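Long-range contact in secreted protein (PDB 5LXZ), which binds copper and is probably a metalloradical oxidase of the galactose oxidase-like AA5 family, acting on a carbohydrate or other alcohol substrate: residues E350-D362 with H548-D560. The protein carries 1 engineered substitution. Residues are numbered along the deposited sequence; the frame is centred on the assembly and turned at random.
Sequences ETANTVLLPPAQD and HVTDVDQRSIALD. With CU (copper (II) ion), chain B; EDO (1,2-ethanediol), chain K.
Ala360 N donates to Ser556 O (2.7 Å), the one direct backbone hydrogen bond between 350-362 and 548-560, which run side by side from Asn353 opposite Val549 to Ala360 opposite Ile557. Beyond it the amide of Gln361 grips the backbone of Ala558 twice: OE1 takes Ala558 N on a lone pair at 3.0 Å, and NE2 gives to Ala558 O at 2.9 Å, with that oxygen nearly in the amide plane. A chain bent at chi2 (93°) turns the amide toward the N-H and C=O of Ala558, and Ile557 CG2 packs against NE2. With an alanine at this position, Ala558 N and O would probably both lose their side-chain mates and a gap would open beside Ile557. The CB atoms of Pro359, which follows a cis peptide bond, and Ala558 touch, while Ala360 CB rests on Ile557 CG1. Leu356, its CG anti to the backbone N (chi1 173°), lays CD2 over one face of the Arg555 guanidinium, 3.8 Å above the plane and toward the rim; NH1 of that arginine bonds to Leu578 O. In the middle, ordered waters bridge the backbones. One donates to Thr354 O and Asp551 O and accepts from Gln554 NE2, whose OE1 meets Ile412 N; another joins Leu356 N to Gln554 O. At the far end Val549 CG1 lies 3.4 Å from Ala352 O and also meets Thr351 O and the Asn353 amide. Next to Val549, His548 binds copper through NE2 (2.1 Å); Tyr248, through OH, and His461, through NE2, bind the same ion. The contact thus joins a Kelch-like propeller blade, begun by strand 353-356, to the early-set domain that supplies His548: direct bonds fix one end, water fills the polar middle, and at the copper end Val549 packs against backbone carbonyls and an amide.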
loop_
_atom_site.group_PDB
_atom_site.type_symbol
_atom_site.label_atom_id
_atom_site.label_comp_id
_atom_site.label_asym_id
_atom_site.label_seq_id
_atom_site.Cartn_x
_atom_site.Cartn_y
_atom_site.Cartn_z
ATOM N N GLU A 350 7.611 -5.923 6.508
ATOM C CA GLU A 350 7.070 -4.575 6.549
ATOM C C GLU A 350 7.739 -3.718 5.506
ATOM O O GLU A 350 8.966 -3.730 5.366
ATOM C CB GLU A 350 7.283 -3.943 7.928
ATOM C CG GLU A 350 6.378 -4.577 8.998
ATOM C CD GLU A 350 6.313 -3.821 10.323
ATOM O OE1 GLU A 350 6.798 -2.658 10.407
ATOM O OE2 GLU A 350 5.740 -4.399 11.287
ATOM N N THR A 351 6.960 -2.946 4.749
ATOM C CA THR A 351 7.490 -2.025 3.731
ATOM C C THR A 351 8.059 -2.741 2.493
ATOM O O THR A 351 8.746 -2.115 1.688
ATOM C CB THR A 351 8.441 -0.942 4.307
ATOM O OG1 THR A 351 9.781 -1.453 4.514
ATOM C CG2 THR A 351 7.897 -0.375 5.578
ATOM N N ALA A 352 7.788 -4.030 2.329
ATOM C CA ALA A 352 8.082 -4.749 1.115
ATOM C C ALA A 352 7.032 -4.454 0.051
ATOM O O ALA A 352 5.887 -4.123 0.391
ATOM C CB ALA A 352 8.097 -6.226 1.397
ATOM N N ASN A 353 7.386 -4.596 -1.210
ATOM C CA ASN A 353 6.415 -4.500 -2.271
ATOM C C ASN A 353 5.995 -5.898 -2.673
ATOM O O ASN A 353 6.719 -6.888 -2.436
ATOM C CB ASN A 353 6.953 -3.640 -3.429
ATOM C CG ASN A 353 5.864 -2.877 -4.133
ATOM O OD1 ASN A 353 4.781 -3.448 -4.379
ATOM N ND2 ASN A 353 6.065 -1.624 -4.413
ATOM N N THR A 354 4.839 -5.998 -3.333
ATOM C CA THR A 354 4.299 -7.244 -3.826
ATOM C C THR A 354 3.756 -6.990 -5.216
ATOM O O THR A 354 3.030 -6.004 -5.403
ATOM C CB THR A 354 3.124 -7.738 -2.984
ATOM O OG1 THR A 354 3.482 -7.752 -1.597
ATOM C CG2 THR A 354 2.700 -9.115 -3.416
ATOM N N VAL A 355 4.047 -7.901 -6.133
ATOM C CA VAL A 355 3.535 -7.833 -7.508
ATOM C C VAL A 355 3.033 -9.181 -7.921
ATOM O O VAL A 355 3.721 -10.193 -7.698
ATOM C CB VAL A 355 4.663 -7.385 -8.488
ATOM C CG1 VAL A 355 4.181 -7.358 -9.904
ATOM C CG2 VAL A 355 5.148 -5.992 -8.134
ATOM N N LEU A 356 1.864 -9.182 -8.563
ATOM C CA LEU A 356 1.373 -10.341 -9.309
ATOM C C LEU A 356 2.086 -10.277 -10.656
ATOM O O LEU A 356 1.837 -9.352 -11.430
ATOM C CB LEU A 356 -0.135 -10.307 -9.432
ATOM C CG LEU A 356 -0.779 -11.353 -10.331
ATOM C CD1 LEU A 356 -0.306 -12.757 -10.049
ATOM C CD2 LEU A 356 -2.273 -11.255 -10.159
ATOM N N LEU A 357 3.067 -11.142 -10.859
ATOM C CA LEU A 357 3.900 -11.052 -12.042
ATOM C C LEU A 357 3.124 -11.237 -13.315
ATOM O O LEU A 357 2.125 -11.947 -13.342
ATOM C CB LEU A 357 5.026 -12.077 -12.005
ATOM C CG LEU A 357 6.013 -11.918 -10.859
ATOM C CD1 LEU A 357 6.938 -13.135 -10.825
ATOM C CD2 LEU A 357 6.827 -10.648 -10.997
ATOM N N PRO A 358 3.596 -10.594 -14.396
ATOM C CA PRO A 358 2.963 -10.758 -15.688
ATOM C C PRO A 358 3.384 -12.087 -16.318
ATOM O O PRO A 358 4.558 -12.453 -16.181
ATOM C CB PRO A 358 3.484 -9.552 -16.476
ATOM C CG PRO A 358 4.763 -9.196 -15.880
ATOM C CD PRO A 358 4.702 -9.618 -14.432
ATOM N N PRO A 359 2.501 -12.848 -16.984
ATOM C CA PRO A 359 1.069 -12.621 -17.038
ATOM C C PRO A 359 0.370 -13.145 -15.806
ATOM O O PRO A 359 0.765 -14.166 -15.243
ATOM C CB PRO A 359 0.644 -13.424 -18.267
ATOM C CG PRO A 359 1.588 -14.585 -18.271
ATOM C CD PRO A 359 2.902 -14.065 -17.736
ATOM N N ALA A 360 -0.719 -12.477 -15.428
ATOM C CA ALA A 360 -1.482 -12.822 -14.248
ATOM C C ALA A 360 -2.039 -14.228 -14.255
ATOM O O ALA A 360 -2.260 -14.811 -13.209
ATOM C CB ALA A 360 -2.600 -11.830 -14.036
ATOM N N GLN A 361 -2.233 -14.784 -15.445
ATOM C CA GLN A 361 -2.643 -16.174 -15.540
ATOM C C GLN A 361 -1.765 -17.130 -14.729
ATOM O O GLN A 361 -2.265 -18.151 -14.252
ATOM C CB GLN A 361 -2.617 -16.640 -17.005
ATOM C CG GLN A 361 -3.818 -16.157 -17.783
ATOM C CD GLN A 361 -3.621 -14.840 -18.531
ATOM O OE1 GLN A 361 -2.777 -13.996 -18.193
ATOM N NE2 GLN A 361 -4.390 -14.681 -19.619
ATOM N N ASP A 362 -0.470 -16.832 -14.644
ATOM C CA ASP A 362 0.465 -17.781 -14.021
ATOM C C ASP A 362 0.368 -17.822 -12.506
ATOM O O ASP A 362 0.877 -18.757 -11.895
ATOM C CB ASP A 362 1.875 -17.470 -14.474
ATOM C CG ASP A 362 2.086 -17.710 -15.971
ATOM O OD1 ASP A 362 1.205 -18.262 -16.680
ATOM O OD2 ASP A 362 3.151 -17.293 -16.439
ATOM N N HIS A 548 1.973 3.447 0.037
ATOM C CA HIS A 548 2.650 2.698 1.068
ATOM C C HIS A 548 3.126 1.350 0.584
ATOM O O HIS A 548 2.957 0.348 1.257
ATOM C CB HIS A 548 1.757 2.540 2.321
ATOM C CG HIS A 548 1.440 3.813 3.034
ATOM N ND1 HIS A 548 0.591 4.765 2.544
ATOM C CD2 HIS A 548 1.801 4.248 4.271
ATOM C CE1 HIS A 548 0.409 5.707 3.432
ATOM N NE2 HIS A 548 1.166 5.426 4.477
ATOM N N VAL A 549 3.816 1.325 -0.560
ATOM C CA VAL A 549 4.455 0.135 -1.057
ATOM C C VAL A 549 3.456 -0.974 -1.406
ATOM O O VAL A 549 3.815 -2.156 -1.422
ATOM C CB VAL A 549 5.561 -0.422 -0.102
ATOM C CG1 VAL A 549 6.649 -1.089 -0.923
ATOM C CG2 VAL A 549 6.193 0.660 0.762
ATOM N N THR A 550 2.215 -0.574 -1.693
ATOM C CA THR A 550 1.099 -1.498 -1.814
ATOM C C THR A 550 0.297 -1.110 -3.048
ATOM O O THR A 550 -0.140 0.041 -3.155
ATOM C CB THR A 550 0.205 -1.419 -0.553
ATOM O OG1 THR A 550 1.028 -1.615 0.601
ATOM C CG2 THR A 550 -0.891 -2.512 -0.542
ATOM N N ASP A 551 0.025 -2.074 -3.905
ATOM C CA ASP A 551 -0.806 -1.869 -5.087
ATOM C C ASP A 551 -1.480 -3.174 -5.413
ATOM O O ASP A 551 -0.904 -4.050 -6.020
ATOM C CB ASP A 551 0.092 -1.387 -6.212
ATOM C CG ASP A 551 -0.619 -1.099 -7.493
ATOM O OD1 ASP A 551 -1.834 -1.362 -7.653
ATOM O OD2 ASP A 551 0.126 -0.559 -8.372
ATOM N N VAL A 552 -2.723 -3.317 -4.977
ATOM C CA VAL A 552 -3.431 -4.554 -5.238
ATOM C C VAL A 552 -4.184 -4.489 -6.530
ATOM O O VAL A 552 -4.831 -5.467 -6.896
ATOM C CB VAL A 552 -4.341 -4.951 -4.047
ATOM C CG1 VAL A 552 -3.489 -5.114 -2.789
ATOM C CG2 VAL A 552 -5.489 -3.998 -3.863
ATOM N N ASP A 553 -4.136 -3.350 -7.203
ATOM C CA ASP A 553 -4.868 -3.160 -8.459
ATOM C C ASP A 553 -4.080 -3.664 -9.644
ATOM O O ASP A 553 -4.638 -4.331 -10.522
ATOM C CB ASP A 553 -5.196 -1.678 -8.679
ATOM C CG ASP A 553 -6.393 -1.216 -7.863
ATOM O OD1 ASP A 553 -6.362 -1.303 -6.613
ATOM O OD2 ASP A 553 -7.369 -0.729 -8.482
ATOM N N GLN A 554 -2.786 -3.349 -9.746
ATOM C CA GLN A 554 -2.108 -3.649 -10.988
ATOM C C GLN A 554 -2.006 -5.170 -11.213
ATOM O O GLN A 554 -1.758 -5.923 -10.311
ATOM C CB GLN A 554 -0.744 -2.946 -11.170
ATOM C CG GLN A 554 0.283 -3.524 -10.258
ATOM C CD GLN A 554 1.681 -2.959 -10.439
ATOM O OE1 GLN A 554 2.114 -2.577 -11.512
ATOM N NE2 GLN A 554 2.413 -2.960 -9.361
ATOM N N ARG A 555 -2.225 -5.557 -12.470
ATOM C CA ARG A 555 -2.056 -6.934 -12.927
ATOM C C ARG A 555 -2.067 -6.831 -14.432
ATOM O O ARG A 555 -2.727 -5.921 -14.985
ATOM C CB ARG A 555 -3.177 -7.872 -12.435
ATOM C CG ARG A 555 -4.602 -7.360 -12.641
ATOM C CD ARG A 555 -5.652 -8.372 -12.233
ATOM N NE ARG A 555 -5.509 -8.748 -10.808
ATOM C CZ ARG A 555 -5.939 -9.884 -10.278
ATOM N NH1 ARG A 555 -6.546 -10.781 -11.027
ATOM N NH2 ARG A 555 -5.757 -10.134 -8.979
ATOM N N SER A 556 -1.347 -7.720 -15.078
ATOM C CA SER A 556 -1.279 -7.716 -16.537
ATOM C C SER A 556 -1.714 -9.067 -17.048
ATOM O O SER A 556 -1.132 -10.082 -16.705
ATOM C CB SER A 556 0.143 -7.458 -16.939
ATOM O OG SER A 556 0.243 -7.546 -18.366
ATOM N N ILE A 557 -2.749 -9.080 -17.858
ATOM C CA ILE A 557 -3.422 -10.291 -18.311
ATOM C C ILE A 557 -3.093 -10.501 -19.776
ATOM O O ILE A 557 -3.265 -9.607 -20.591
ATOM C CB ILE A 557 -4.927 -10.137 -18.115
ATOM C CG1 ILE A 557 -5.215 -9.943 -16.611
ATOM C CG2 ILE A 557 -5.679 -11.339 -18.685
ATOM C CD1 ILE A 557 -6.463 -9.160 -16.359
ATOM N N ALA A 558 -2.594 -11.688 -20.116
ATOM C CA ALA A 558 -2.359 -11.963 -21.557
ATOM C C ALA A 558 -3.631 -12.175 -22.330
ATOM O O ALA A 558 -4.503 -12.885 -21.853
ATOM C CB ALA A 558 -1.504 -13.215 -21.669
ATOM N N LEU A 559 -3.715 -11.615 -23.532
ATOM C CA LEU A 559 -4.861 -11.846 -24.421
ATOM C C LEU A 559 -4.429 -12.610 -25.659
ATOM O O LEU A 559 -3.425 -12.299 -26.261
ATOM C CB LEU A 559 -5.481 -10.554 -24.900
ATOM C CG LEU A 559 -5.887 -9.465 -23.930
ATOM C CD1 LEU A 559 -6.872 -8.470 -24.520
ATOM C CD2 LEU A 559 -6.420 -10.007 -22.646
ATOM N N ASP A 560 -5.247 -13.582 -26.030
ATOM C CA ASP A 560 -5.079 -14.229 -27.325
ATOM C C ASP A 560 -5.456 -13.203 -28.397
ATOM O O ASP A 560 -6.273 -12.323 -28.188
ATOM C CB ASP A 560 -5.981 -15.462 -27.428
ATOM C CG ASP A 560 -5.494 -16.620 -26.591
ATOM O OD1 ASP A 560 -4.324 -16.651 -26.195
ATOM O OD2 ASP A 560 -6.306 -17.535 -26.363
HETATM CU CU CU B . 1.813 6.698 5.980
HETATM C C1 EDO K . 0.114 -14.314 -25.142
HETATM O O1 EDO K . 1.338 -13.829 -24.588
HETATM C C2 EDO K . -0.397 -13.479 -26.328
HETATM O O2 EDO K . -0.723 -12.101 -25.991
HETATM O O HOH W 1 1.373 -4.732 -7.214
HETATM O O HOH W 2 2.886 -4.857 -0.906
HETATM O O HOH W 3 1.415 -4.584 -3.427
HETATM O O HOH W 4 0.638 -6.693 -8.984
HETATM O O HOH W 5 0.184 -9.572 -13.596
HETATM O O HOH W 6 1.780 7.859 7.830
#